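Local structure of sulfoquinovosidase (Escherichia coli, 5AEG) at residues 335-340 / 372-377; 301-306 / 340-345; 37-42 / 65-70; 18-23 / 30-35. The protein hydrolyses sulfoquinovosyl diacylglycerides and simple sulfoquinovosides to release sulfoquinovose, which feeds bacterial sulfoglycolysis. One frame throughout, in Å; residues are numbered along the deposited sequence.

Contact 1: 335-340 / 372-377; sequences NPYVAS and GGVVDL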
loop_
_atom_site.group_PDB
_atom_site.type_symbol
_atom_site.label_atom_id
_atom_site.label_comp_id
_atom_site.label_asym_id
_atom_site.label_seq_id
_atom_site.Cartn_x
_atom_site.Cartn_y
_atom_site.Cartn_z
ATOM N N ASN A 335 4.749 -7.350 -14.568
ATOM C CA ASN A 335 3.417 -6.875 -14.346
ATOM C C ASN A 335 2.404 -7.870 -14.972
ATOM O O ASN A 335 2.868 -8.815 -15.639
ATOM C CB ASN A 335 3.273 -5.437 -14.731
ATOM C CG ASN A 335 3.164 -5.174 -16.193
ATOM O OD1 ASN A 335 2.522 -5.871 -16.934
ATOM N ND2 ASN A 335 3.698 -4.066 -16.597
ATOM N N PRO A 336 1.106 -7.672 -14.741
ATOM C CA PRO A 336 0.183 -8.747 -15.128
ATOM C C PRO A 336 -0.419 -8.500 -16.513
ATOM O O PRO A 336 -1.505 -9.020 -16.803
ATOM C CB PRO A 336 -0.818 -8.709 -13.997
ATOM C CG PRO A 336 -0.977 -7.209 -13.758
ATOM C CD PRO A 336 0.383 -6.604 -14.001
ATOM N N TYR A 337 0.298 -7.742 -17.370
ATOM C CA TYR A 337 -0.026 -7.551 -18.780
ATOM C C TYR A 337 1.123 -8.146 -19.630
ATOM O O TYR A 337 2.214 -8.450 -19.112
ATOM C CB TYR A 337 -0.149 -6.098 -19.155
ATOM C CG TYR A 337 -1.077 -5.246 -18.285
ATOM C CD1 TYR A 337 -2.464 -5.199 -18.515
ATOM C CD2 TYR A 337 -0.549 -4.395 -17.305
ATOM C CE1 TYR A 337 -3.290 -4.347 -17.752
ATOM C CE2 TYR A 337 -1.351 -3.620 -16.514
ATOM C CZ TYR A 337 -2.736 -3.532 -16.750
ATOM O OH TYR A 337 -3.545 -2.682 -15.944
ATOM N N VAL A 338 0.842 -8.320 -20.910
ATOM C CA VAL A 338 1.820 -8.897 -21.843
ATOM C C VAL A 338 1.715 -8.157 -23.163
ATOM O O VAL A 338 0.642 -8.070 -23.754
ATOM C CB VAL A 338 1.660 -10.407 -22.017
ATOM C CG1 VAL A 338 2.244 -11.194 -20.867
ATOM C CG2 VAL A 338 0.212 -10.829 -22.249
ATOM N N ALA A 339 2.849 -7.685 -23.656
ATOM C CA ALA A 339 2.898 -6.908 -24.875
ATOM C C ALA A 339 2.324 -7.752 -26.078
ATOM O O ALA A 339 2.811 -8.837 -26.370
ATOM C CB ALA A 339 4.329 -6.545 -25.184
ATOM N N SER A 340 1.408 -7.171 -26.803
ATOM C CA SER A 340 0.619 -7.924 -27.819
ATOM C C SER A 340 1.456 -8.418 -28.997
ATOM O O SER A 340 1.088 -9.415 -29.629
ATOM C CB SER A 340 -0.539 -7.090 -28.317
ATOM O OG SER A 340 -0.013 -5.979 -28.958
ATOM N N GLY A 372 -1.254 -4.091 -24.527
ATOM C CA GLY A 372 -0.936 -5.248 -23.688
ATOM C C GLY A 372 -2.159 -6.057 -23.468
ATOM O O GLY A 372 -3.196 -5.466 -23.169
ATOM N N GLY A 373 -2.060 -7.379 -23.597
ATOM C CA GLY A 373 -3.146 -8.287 -23.152
ATOM C C GLY A 373 -3.204 -8.400 -21.636
ATOM O O GLY A 373 -2.176 -8.331 -20.934
ATOM N N VAL A 374 -4.409 -8.541 -21.138
ATOM C CA VAL A 374 -4.671 -8.633 -19.735
ATOM C C VAL A 374 -4.687 -10.114 -19.402
ATOM O O VAL A 374 -5.631 -10.797 -19.819
ATOM C CB VAL A 374 -6.051 -7.992 -19.351
ATOM C CG1 VAL A 374 -6.290 -8.130 -17.852
ATOM C CG2 VAL A 374 -6.175 -6.557 -19.798
ATOM N N VAL A 375 -3.767 -10.569 -18.547
ATOM C CA VAL A 375 -3.681 -11.950 -18.161
ATOM C C VAL A 375 -4.849 -12.234 -17.223
ATOM O O VAL A 375 -5.075 -11.498 -16.250
ATOM C CB VAL A 375 -2.375 -12.290 -17.469
ATOM C CG1 VAL A 375 -2.334 -13.717 -16.957
ATOM C CG2 VAL A 375 -1.181 -11.993 -18.382
ATOM N N ASP A 376 -5.617 -13.279 -17.508
ATOM C CA ASP A 376 -6.843 -13.515 -16.736
ATOM C C ASP A 376 -6.563 -14.351 -15.578
ATOM O O ASP A 376 -6.676 -15.592 -15.613
ATOM C CB ASP A 376 -7.991 -14.092 -17.587
ATOM C CG ASP A 376 -9.295 -14.257 -16.780
ATOM O OD1 ASP A 376 -9.317 -13.959 -15.551
ATOM O OD2 ASP A 376 -10.335 -14.628 -17.391
ATOM N N LEU A 377 -6.211 -13.684 -14.468
ATOM C CA LEU A 377 -5.793 -14.427 -13.289
ATOM C C LEU A 377 -6.922 -15.304 -12.639
ATOM O O LEU A 377 -6.612 -16.084 -11.720
ATOM C CB LEU A 377 -5.157 -13.485 -12.207
ATOM C CG LEU A 377 -3.897 -12.732 -12.673
ATOM C CD1 LEU A 377 -3.361 -11.759 -11.610
ATOM C CD2 LEU A 377 -2.834 -13.736 -13.002
HETATM O O HOH W 1 -3.962 -8.849 -15.520
#

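Contact 2: 301-306 / 340-345; sequences RVMWNW and SDKDLC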
loop_
_atom_site.group_PDB
_atom_site.type_symbol
_atom_site.label_atom_id
_atom_site.label_comp_id
_atom_site.label_asym_id
_atom_site.label_seq_id
_atom_site.Cartn_x
_atom_site.Cartn_y
_atom_site.Cartn_z
ATOM N N ARG A 301 10.773 2.994 -22.524
ATOM C CA ARG A 301 9.869 2.292 -21.667
ATOM C C ARG A 301 10.431 0.874 -21.602
ATOM O O ARG A 301 11.235 0.487 -22.435
ATOM C CB ARG A 301 8.468 2.341 -22.316
ATOM C CG ARG A 301 7.304 2.901 -21.522
ATOM C CD ARG A 301 7.393 4.390 -21.250
ATOM N NE ARG A 301 8.335 4.683 -20.158
ATOM C CZ ARG A 301 8.928 5.866 -19.905
ATOM N NH1 ARG A 301 8.662 6.973 -20.649
ATOM N NH2 ARG A 301 9.799 5.932 -18.875
ATOM N N VAL A 302 10.040 0.109 -20.597
ATOM C CA VAL A 302 10.386 -1.277 -20.433
ATOM C C VAL A 302 9.537 -2.043 -21.485
ATOM O O VAL A 302 8.381 -1.685 -21.717
ATOM C CB VAL A 302 10.027 -1.755 -19.025
ATOM C CG1 VAL A 302 10.207 -3.234 -18.870
ATOM C CG2 VAL A 302 10.874 -1.024 -17.995
ATOM N N MET A 303 10.126 -3.092 -22.043
ATOM C CA MET A 303 9.465 -3.995 -22.964
ATOM C C MET A 303 8.667 -5.001 -22.147
ATOM O O MET A 303 9.222 -5.798 -21.331
ATOM C CB MET A 303 10.557 -4.676 -23.854
ATOM C CG MET A 303 10.103 -5.771 -24.809
ATOM S SD MET A 303 9.252 -5.063 -26.229
ATOM C CE MET A 303 10.516 -4.080 -27.017
ATOM N N TRP A 304 7.346 -5.029 -22.333
ATOM C CA TRP A 304 6.516 -5.885 -21.497
ATOM C C TRP A 304 6.411 -7.363 -21.940
ATOM O O TRP A 304 5.325 -7.893 -22.262
ATOM C CB TRP A 304 5.129 -5.255 -21.307
ATOM C CG TRP A 304 5.103 -3.986 -20.502
ATOM C CD1 TRP A 304 6.141 -3.273 -20.059
ATOM C CD2 TRP A 304 3.942 -3.301 -20.064
ATOM N NE1 TRP A 304 5.716 -2.130 -19.407
ATOM C CE2 TRP A 304 4.358 -2.146 -19.401
ATOM C CE3 TRP A 304 2.590 -3.528 -20.212
ATOM C CZ2 TRP A 304 3.463 -1.253 -18.839
ATOM C CZ3 TRP A 304 1.696 -2.590 -19.646
ATOM C CH2 TRP A 304 2.152 -1.527 -18.956
ATOM N N ASN A 305 7.547 -8.022 -22.015
ATOM C CA ASN A 305 7.606 -9.449 -22.247
ATOM C C ASN A 305 8.652 -10.022 -21.283
ATOM O O ASN A 305 9.819 -9.736 -21.428
ATOM C CB ASN A 305 7.976 -9.727 -23.717
ATOM C CG ASN A 305 7.701 -11.184 -24.100
ATOM O OD1 ASN A 305 6.560 -11.588 -24.224
ATOM N ND2 ASN A 305 8.726 -11.983 -24.129
ATOM N N TRP A 306 8.193 -10.887 -20.379
ATOM C CA TRP A 306 8.870 -11.233 -19.118
ATOM C C TRP A 306 9.838 -12.418 -19.303
ATOM O O TRP A 306 9.717 -13.517 -18.752
ATOM C CB TRP A 306 7.857 -11.398 -17.962
ATOM C CG TRP A 306 6.772 -10.411 -18.053
ATOM C CD1 TRP A 306 5.435 -10.669 -18.152
ATOM C CD2 TRP A 306 6.891 -9.014 -18.002
ATOM N NE1 TRP A 306 4.724 -9.525 -18.233
ATOM C CE2 TRP A 306 5.592 -8.486 -18.202
ATOM C CE3 TRP A 306 7.984 -8.136 -17.940
ATOM C CZ2 TRP A 306 5.342 -7.160 -18.196
ATOM C CZ3 TRP A 306 7.725 -6.796 -17.942
ATOM C CH2 TRP A 306 6.434 -6.321 -18.074
ATOM N N SER A 340 1.408 -7.171 -26.803
ATOM C CA SER A 340 0.619 -7.924 -27.819
ATOM C C SER A 340 1.456 -8.418 -28.997
ATOM O O SER A 340 1.088 -9.415 -29.629
ATOM C CB SER A 340 -0.539 -7.090 -28.317
ATOM O OG SER A 340 -0.013 -5.979 -28.958
ATOM N N ASP A 341 2.579 -7.757 -29.276
ATOM C CA ASP A 341 3.458 -8.163 -30.373
ATOM C C ASP A 341 4.560 -9.139 -29.971
ATOM O O ASP A 341 5.442 -9.347 -30.756
ATOM C CB ASP A 341 4.059 -6.928 -31.022
ATOM C CG ASP A 341 4.954 -6.105 -30.052
ATOM O OD1 ASP A 341 4.827 -6.136 -28.788
ATOM O OD2 ASP A 341 5.754 -5.328 -30.562
ATOM N N LYS A 342 4.553 -9.711 -28.762
ATOM C CA LYS A 342 5.641 -10.586 -28.270
ATOM C C LYS A 342 5.109 -11.911 -27.894
ATOM O O LYS A 342 3.887 -12.114 -27.883
ATOM C CB LYS A 342 6.401 -9.892 -27.091
ATOM C CG LYS A 342 7.041 -8.589 -27.551
ATOM C CD LYS A 342 8.332 -8.942 -28.316
ATOM C CE LYS A 342 8.935 -7.742 -29.005
ATOM N NZ LYS A 342 10.015 -8.231 -29.857
ATOM N N ASP A 343 6.025 -12.795 -27.534
ATOM C CA ASP A 343 5.838 -14.235 -27.386
ATOM C C ASP A 343 4.812 -14.606 -26.375
ATOM O O ASP A 343 3.973 -15.486 -26.623
ATOM C CB ASP A 343 7.121 -14.860 -26.795
ATOM C CG ASP A 343 8.220 -14.983 -27.773
ATOM O OD1 ASP A 343 7.963 -14.743 -28.990
ATOM O OD2 ASP A 343 9.341 -15.329 -27.298
ATOM N N LEU A 344 4.934 -14.030 -25.158
ATOM C CA LEU A 344 4.013 -14.466 -24.093
ATOM C C LEU A 344 2.579 -14.201 -24.429
ATOM O O LEU A 344 1.750 -15.030 -24.074
ATOM C CB LEU A 344 4.291 -13.835 -22.699
ATOM C CG LEU A 344 5.649 -14.178 -22.129
ATOM C CD1 LEU A 344 5.854 -13.472 -20.780
ATOM C CD2 LEU A 344 5.796 -15.685 -21.896
ATOM N N CYS A 345 2.269 -13.066 -25.031
ATOM C CA CYS A 345 0.874 -12.714 -25.328
ATOM C C CYS A 345 0.332 -13.656 -26.424
ATOM O O CYS A 345 -0.857 -13.991 -26.420
ATOM C CB CYS A 345 0.756 -11.276 -25.844
ATOM S SG CYS A 345 -0.957 -10.627 -25.912
HETATM O O HOH W 2 4.043 -10.743 -24.643
#

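Contact 3: 37-42 / 65-70; sequences PCLWIG and IALTDA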
loop_
_atom_site.group_PDB
_atom_site.type_symbol
_atom_site.label_atom_id
_atom_site.label_comp_id
_atom_site.label_asym_id
_atom_site.label_seq_id
_atom_site.Cartn_x
_atom_site.Cartn_y
_atom_site.Cartn_z
ATOM N N PRO A 37 -33.072 5.580 11.386
ATOM C CA PRO A 37 -32.713 4.245 10.930
ATOM C C PRO A 37 -31.178 4.102 10.747
ATOM O O PRO A 37 -30.453 5.113 10.600
ATOM C CB PRO A 37 -33.439 4.128 9.555
ATOM C CG PRO A 37 -33.700 5.512 9.139
ATOM C CD PRO A 37 -33.752 6.367 10.358
ATOM N N CYS A 38 -30.730 2.874 10.724
ATOM C CA CYS A 38 -29.371 2.540 10.535
ATOM C C CYS A 38 -29.174 2.009 9.143
ATOM O O CYS A 38 -28.004 1.876 8.703
ATOM C CB CYS A 38 -28.931 1.499 11.538
ATOM S SG CYS A 38 -29.460 -0.209 11.376
ATOM N N LEU A 39 -30.276 1.743 8.410
ATOM C CA LEU A 39 -30.129 1.056 7.099
ATOM C C LEU A 39 -30.983 1.602 6.012
ATOM O O LEU A 39 -32.161 1.911 6.234
ATOM C CB LEU A 39 -30.302 -0.420 7.249
ATOM C CG LEU A 39 -30.318 -1.337 6.053
ATOM C CD1 LEU A 39 -28.930 -1.461 5.388
ATOM C CD2 LEU A 39 -30.754 -2.717 6.427
ATOM N N TRP A 40 -30.332 1.880 4.850
ATOM C CA TRP A 40 -30.998 2.239 3.622
ATOM C C TRP A 40 -30.550 1.252 2.541
ATOM O O TRP A 40 -29.405 0.785 2.525
ATOM C CB TRP A 40 -30.644 3.678 3.134
ATOM C CG TRP A 40 -31.047 4.851 3.923
ATOM C CD1 TRP A 40 -31.918 5.776 3.549
ATOM C CD2 TRP A 40 -30.547 5.257 5.209
ATOM N NE1 TRP A 40 -32.010 6.774 4.477
ATOM C CE2 TRP A 40 -31.209 6.455 5.545
ATOM C CE3 TRP A 40 -29.636 4.708 6.110
ATOM C CZ2 TRP A 40 -30.983 7.144 6.741
ATOM C CZ3 TRP A 40 -29.387 5.366 7.303
ATOM C CH2 TRP A 40 -30.030 6.602 7.598
ATOM N N ILE A 41 -31.469 0.868 1.647
ATOM C CA ILE A 41 -31.142 0.100 0.478
ATOM C C ILE A 41 -31.732 0.769 -0.780
ATOM O O ILE A 41 -32.604 1.609 -0.721
ATOM C CB ILE A 41 -31.541 -1.376 0.581
ATOM C CG1 ILE A 41 -33.081 -1.589 0.536
ATOM C CG2 ILE A 41 -31.064 -1.930 1.908
ATOM C CD1 ILE A 41 -33.476 -3.068 0.359
ATOM N N GLY A 42 -31.278 0.324 -1.924
ATOM C CA GLY A 42 -31.776 0.893 -3.149
ATOM C C GLY A 42 -31.042 0.344 -4.337
ATOM O O GLY A 42 -30.576 -0.768 -4.334
ATOM N N ILE A 65 -33.751 4.120 -0.108
ATOM C CA ILE A 65 -34.966 3.975 0.736
ATOM C C ILE A 65 -34.577 3.530 2.121
ATOM O O ILE A 65 -33.860 2.541 2.265
ATOM C CB ILE A 65 -35.888 2.861 0.173
ATOM C CG1 ILE A 65 -36.211 3.150 -1.269
ATOM C CG2 ILE A 65 -37.177 2.826 0.976
ATOM C CD1 ILE A 65 -36.609 1.955 -2.079
ATOM N N ALA A 66 -35.064 4.243 3.116
ATOM C CA ALA A 66 -34.772 3.999 4.503
ATOM C C ALA A 66 -35.648 2.864 4.971
ATOM O O ALA A 66 -36.887 2.909 4.739
ATOM C CB ALA A 66 -35.071 5.269 5.310
ATOM N N LEU A 67 -35.025 1.822 5.516
ATOM C CA LEU A 67 -35.717 0.670 6.071
ATOM C C LEU A 67 -35.974 0.962 7.543
ATOM O O LEU A 67 -35.248 0.562 8.430
ATOM C CB LEU A 67 -35.015 -0.635 5.813
ATOM C CG LEU A 67 -34.666 -0.920 4.377
ATOM C CD1 LEU A 67 -34.129 -2.341 4.294
ATOM C CD2 LEU A 67 -35.831 -0.775 3.424
ATOM N N THR A 68 -37.081 1.673 7.752
ATOM C CA THR A 68 -37.421 2.197 9.057
ATOM C C THR A 68 -37.972 1.104 10.013
ATOM O O THR A 68 -37.834 1.203 11.258
ATOM C CB THR A 68 -38.465 3.268 8.914
ATOM O OG1 THR A 68 -39.579 2.727 8.196
ATOM C CG2 THR A 68 -37.913 4.505 8.166
ATOM N N ASP A 69 -38.548 0.043 9.458
ATOM C CA ASP A 69 -39.212 -0.968 10.299
ATOM C C ASP A 69 -38.330 -2.150 10.527
ATOM O O ASP A 69 -37.649 -2.642 9.607
ATOM C CB ASP A 69 -40.500 -1.492 9.618
ATOM C CG ASP A 69 -41.454 -0.398 9.215
ATOM O OD1 ASP A 69 -41.353 0.726 9.762
ATOM O OD2 ASP A 69 -42.275 -0.625 8.288
ATOM N N ALA A 70 -38.305 -2.653 11.765
ATOM C CA ALA A 70 -37.516 -3.823 12.076
ATOM C C ALA A 70 -38.284 -4.808 12.973
ATOM O O ALA A 70 -38.861 -4.389 13.956
ATOM C CB ALA A 70 -36.252 -3.415 12.796
#

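Contact 4: 18-23 / 30-35; sequences DSFTLH and LTHSKD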
loop_
_atom_site.group_PDB
_atom_site.type_symbol
_atom_site.label_atom_id
_atom_site.label_comp_id
_atom_site.label_asym_id
_atom_site.label_seq_id
_atom_site.Cartn_x
_atom_site.Cartn_y
_atom_site.Cartn_z
ATOM N N ASP A 18 -39.776 -0.758 15.464
ATOM C CA ASP A 18 -39.468 -0.061 16.719
ATOM C C ASP A 18 -37.916 0.014 16.911
ATOM O O ASP A 18 -37.181 -0.434 16.030
ATOM C CB ASP A 18 -40.209 -0.750 17.894
ATOM C CG ASP A 18 -40.166 0.058 19.203
ATOM O OD1 ASP A 18 -40.299 1.311 19.156
ATOM O OD2 ASP A 18 -39.948 -0.569 20.276
ATOM N N SER A 19 -37.431 0.566 18.038
ATOM C CA SER A 19 -36.008 0.846 18.253
ATOM C C SER A 19 -35.112 -0.286 18.868
ATOM O O SER A 19 -35.573 -1.140 19.620
ATOM C CB SER A 19 -35.882 2.122 19.064
ATOM O OG SER A 19 -35.761 1.755 20.401
ATOM N N PHE A 20 -33.821 -0.302 18.513
ATOM C CA PHE A 20 -32.833 -1.251 19.100
ATOM C C PHE A 20 -31.399 -0.678 19.219
ATOM O O PHE A 20 -31.108 0.371 18.604
ATOM C CB PHE A 20 -32.850 -2.610 18.392
ATOM C CG PHE A 20 -32.238 -2.650 17.012
ATOM C CD1 PHE A 20 -30.851 -2.695 16.841
ATOM C CD2 PHE A 20 -33.036 -2.724 15.882
ATOM C CE1 PHE A 20 -30.284 -2.774 15.584
ATOM C CE2 PHE A 20 -32.477 -2.798 14.621
ATOM C CZ PHE A 20 -31.096 -2.814 14.471
ATOM N N THR A 21 -30.545 -1.370 20.004
ATOM C CA THR A 21 -29.102 -1.042 20.156
ATOM C C THR A 21 -28.351 -2.318 20.215
ATOM O O THR A 21 -28.917 -3.347 20.605
ATOM C CB THR A 21 -28.730 -0.145 21.350
ATOM O OG1 THR A 21 -29.100 -0.753 22.587
ATOM C CG2 THR A 21 -29.313 1.222 21.222
ATOM N N LEU A 22 -27.124 -2.330 19.682
ATOM C CA LEU A 22 -26.299 -3.478 19.753
ATOM C C LEU A 22 -24.951 -2.935 20.294
ATOM O O LEU A 22 -24.355 -2.002 19.657
ATOM C CB LEU A 22 -26.100 -4.111 18.403
ATOM C CG LEU A 22 -25.003 -5.188 18.320
ATOM C CD1 LEU A 22 -25.347 -6.457 19.113
ATOM C CD2 LEU A 22 -24.736 -5.543 16.873
ATOM N N HIS A 23 -24.503 -3.482 21.427
ATOM C CA HIS A 23 -23.198 -3.182 21.988
ATOM C C HIS A 23 -22.406 -4.456 21.788
ATOM O O HIS A 23 -22.952 -5.561 21.780
ATOM C CB HIS A 23 -23.241 -2.825 23.501
ATOM C CG HIS A 23 -23.775 -1.469 23.821
ATOM N ND1 HIS A 23 -25.117 -1.183 23.866
ATOM C CD2 HIS A 23 -23.143 -0.327 24.146
ATOM C CE1 HIS A 23 -25.294 0.079 24.213
ATOM N NE2 HIS A 23 -24.095 0.625 24.377
ATOM N N LEU A 30 -24.481 -0.448 16.690
ATOM C CA LEU A 30 -25.697 -0.070 15.929
ATOM C C LEU A 30 -26.766 0.512 16.837
ATOM O O LEU A 30 -26.950 0.013 17.972
ATOM C CB LEU A 30 -26.312 -1.298 15.272
ATOM C CG LEU A 30 -25.488 -2.184 14.379
ATOM C CD1 LEU A 30 -26.241 -3.450 13.984
ATOM C CD2 LEU A 30 -25.112 -1.417 13.107
ATOM N N THR A 31 -27.407 1.590 16.401
ATOM C CA THR A 31 -28.652 2.077 16.996
ATOM C C THR A 31 -29.593 2.353 15.846
ATOM O O THR A 31 -29.166 2.811 14.807
ATOM C CB THR A 31 -28.528 3.416 17.655
ATOM O OG1 THR A 31 -28.042 4.317 16.672
ATOM C CG2 THR A 31 -27.550 3.347 18.712
ATOM N N HIS A 32 -30.864 2.060 16.052
ATOM C CA HIS A 32 -31.903 2.118 15.009
ATOM C C HIS A 32 -33.210 2.501 15.665
ATOM O O HIS A 32 -33.601 1.869 16.641
ATOM C CB HIS A 32 -32.130 0.744 14.395
ATOM C CG HIS A 32 -33.264 0.698 13.422
ATOM N ND1 HIS A 32 -33.116 1.030 12.088
ATOM C CD2 HIS A 32 -34.562 0.339 13.565
ATOM C CE1 HIS A 32 -34.271 0.904 11.457
ATOM N NE2 HIS A 32 -35.164 0.475 12.325
ATOM N N SER A 33 -33.895 3.478 15.131
ATOM C CA SER A 33 -35.323 3.604 15.396
ATOM C C SER A 33 -35.995 3.977 14.102
ATOM O O SER A 33 -35.303 4.246 13.065
ATOM C CB SER A 33 -35.554 4.711 16.407
ATOM O OG SER A 33 -35.110 5.943 15.853
ATOM N N LYS A 34 -37.329 4.007 14.149
ATOM C CA LYS A 34 -38.148 4.444 13.006
ATOM C C LYS A 34 -37.724 5.800 12.594
ATOM O O LYS A 34 -37.559 6.052 11.431
ATOM C CB LYS A 34 -39.659 4.463 13.319
ATOM C CG LYS A 34 -40.460 3.361 12.636
ATOM C CD LYS A 34 -41.785 3.900 12.062
ATOM C CE LYS A 34 -42.784 2.793 11.707
ATOM N NZ LYS A 34 -43.260 2.742 10.285
ATOM N N ASP A 35 -37.415 6.654 13.556
ATOM C CA ASP A 35 -36.964 8.058 13.289
ATOM C C ASP A 35 -35.511 8.226 12.915
ATOM O O ASP A 35 -35.185 9.217 12.256
ATOM C CB ASP A 35 -37.149 8.926 14.540
ATOM C CG ASP A 35 -38.527 8.775 15.133
ATOM O OD1 ASP A 35 -39.441 9.465 14.621
ATOM O OD2 ASP A 35 -38.690 7.922 16.052
HETATM O O HOH W 3 -38.911 3.015 16.862
#

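Contact 1: 335-340 / 372-377
P336 O has two partners. V375 N donates to it at 3.2 Å, in the plane of the carbonyl. A water lies 2.8 Å from P336 O and also donates to it. The same water donates to V375 O, so it joins the two backbones just where the strand pairing ends. Next in line, V338 and G373 form an antiparallel hydrogen-bonded pair. V338 N lies 3.0 Å from G373 O, and G373 N lies 2.8 Å from V338 O. G373 O also accepts a CA-H contact from Y337 and sits at the edge of the Y337 ring, in its plane. Y337 and V374 are a non-hydrogen-bonded pair. Their side chains run side by side in the same direction, with Y337 CD1 4.2 Å from V374 CG2. On the other face of the sheet, one methyl of V338, CG2, meets CG2 of V375. Both valines also pack on F386 of helix 380-395.

A second layer sets Y337 in place. N335 OD1 accepts from Y337 N at 2.9 Å, an Asx turn that leads into the strand. With CG anti to its own carbonyl carbon (chi1 -52°), the Y337 ring meets F367 and F406 edge-to-face, and its OH is hydrogen-bonded to Y409 O. The Y337 side chain is about 4 Å from that of W304, a substrate-binding residue, and about 6 Å from that of E408, a probable active-site residue. Strands 337-339, 370-374 and 364-367 make a small antiparallel sheet. It is an excursion between barrel strand 329-334 and helix 380-395 of the family 31 TIM barrel, beside the active site.

Contact 2: 301-306 / 340-345
N305 points its amide at the first turn of helix 343-351. Its CG lies trans to the backbone N (chi1 -165°), which carries OD1 across to the helix. L344 N donates to OD1 at 3.1 Å, in the amide plane and on a lone pair, and the N-H...O angle of 160° makes the bond fairly straight. A water donates to N305 OD1 at 2.7 Å and accepts from C345 N at 2.9 Å. One side-chain oxygen thus serves two N-H groups of the helix start, one of them through water. K342 holds the N-cap position. Its side chain runs obliquely to that of N305, with K342 CB 3.3 Å from N305 OD1. An alanine in place of N305 would probably leave L344 N and the bridging water without their acceptor. Both segments belong to excursions of the family 31 TIM barrel, and 301-306 includes the substrate-binding residues R301, V302 and W304. The L344 and W306 side chains cross at about a right angle, with L344 CD1 3.9 Å from W306 CD1. This packing covers W306 N, which is buried without a partner. W306 NE1 is hydrogen-bonded to Y337 O. At the outer edge, M303 SD lies 3.9 Å from K342 CE, again with the chains nearly perpendicular.

Contact 3: 37-42 / 65-70
I41 and I65 form an antiparallel hydrogen-bonded pair, with I41 N 3.0 Å from I65 O and I65 N 2.8 Å from I41 O, and L67 N extends the pairing with a bond of 3.0 Å to L39 O. Between these bonds W40 and A66 face each other as a non-hydrogen-bonded pair. The methyl of A66 makes a CH-pi contact over the face of the W40 indole. A66 CB is 3.8 Å from the centroid of the W40 five-membered ring and 28° off its normal. The W40 torsion (chi1 -65°, CG opposite its carbonyl carbon) lays the indole over A66. P37 CG adds to this patch, 4.1 Å from A66 CB. K64 makes a cation-pi contact with the same indole. A serine at W40 would probably leave the A66 methyl and the K64 charge without their aromatic partner. On the other side of the sheet, L67 packs against L39 and I41. L67 CD1 is 3.9 Å from I41 CG2 and 4.0 Å from L39 CD2. The L39 and L67 chains run alongside, whereas I41 meets L67 nearly at right angles.

Strands 39-49 and 56-74 form a hairpin of the N-terminal beta domain. Strand 116-122 pairs with the first of them and strand 79-85 with the second. F83 of strand 79-85, I89 and A91 of strand 89-97 and L107 of strand 103-109 pack on the leucine and isoleucine side.

Contact 4: 18-23 / 30-35
H32 O is met by two groups of segment 18-23. F20 N donates to it at 2.9 Å, in the carbonyl plane, and S19 adds a CA-H contact. The reverse bond runs from H32 N to F20 O at 3.1 Å, so F20 and H32 are a hydrogen-bonded pair. L22 and L30 form the next such pair. L22 N donates to L30 O at 2.9 Å, while the return bond from L30 N to L22 O is weak.

The side chains of F20 and H32 meet on one face. F20 CG sits between its backbone N and carbonyl carbon (chi1 73°), which swings the ring across to the partner strand. There H32 CB lies over the face of the phenyl, 3.8 Å from the F20 ring centroid. The two rings are tilted by only 22° but slid apart, with the F20 and H32 centroids separated by 5.2 Å, so they barely overlap.

Strands 20-24 and 27-32 make a beta hairpin. Strand 20-24 is the middle strand of a three-stranded antiparallel sheet completed by strand 9-12. Farther along the F20 face, L22 and L30 lie side by side, with L22 CD2 3.9 Å from L30 CD1. On the other face the methyls of T21 and T31 touch, CG2 of T21 being 3.7 Å from CG2 of T31.

Both ring nitrogens of H32 are used outside the hairpin. NE2 is hydrogen-bonded to T68 O, and ND1 makes a weak bond with C38 N. D18 is poorly ordered, but its O is placed at the edge of the same ring, in its plane. F83 meets the H32 ring edge-to-face.

How the contacts relate
The contacts fall into two pairs. Along the chain, contact 4 closes first, then contact 3. Contacts 1 and 2 follow, with their segments alternating. Contacts 3 and 4 have centres 11 Å apart. A K34 to D69 salt bridge joins them, and strand 27-32 leads on to strand 39-49, so the N-terminal hairpin is bound to the beta domain. Contacts 1 and 2 have centres 9 Å apart and share S340. A probable hydrogen bond between A339 N and W304 O also links them. Both belong to the TIM-barrel domain. Contact 2 holds substrate-binding residues and contact 1 lies beside one of them. Contact 2 lies about 57 Å from contact 4, centre to centre. Contacts 3 and 4 lie away from the active site.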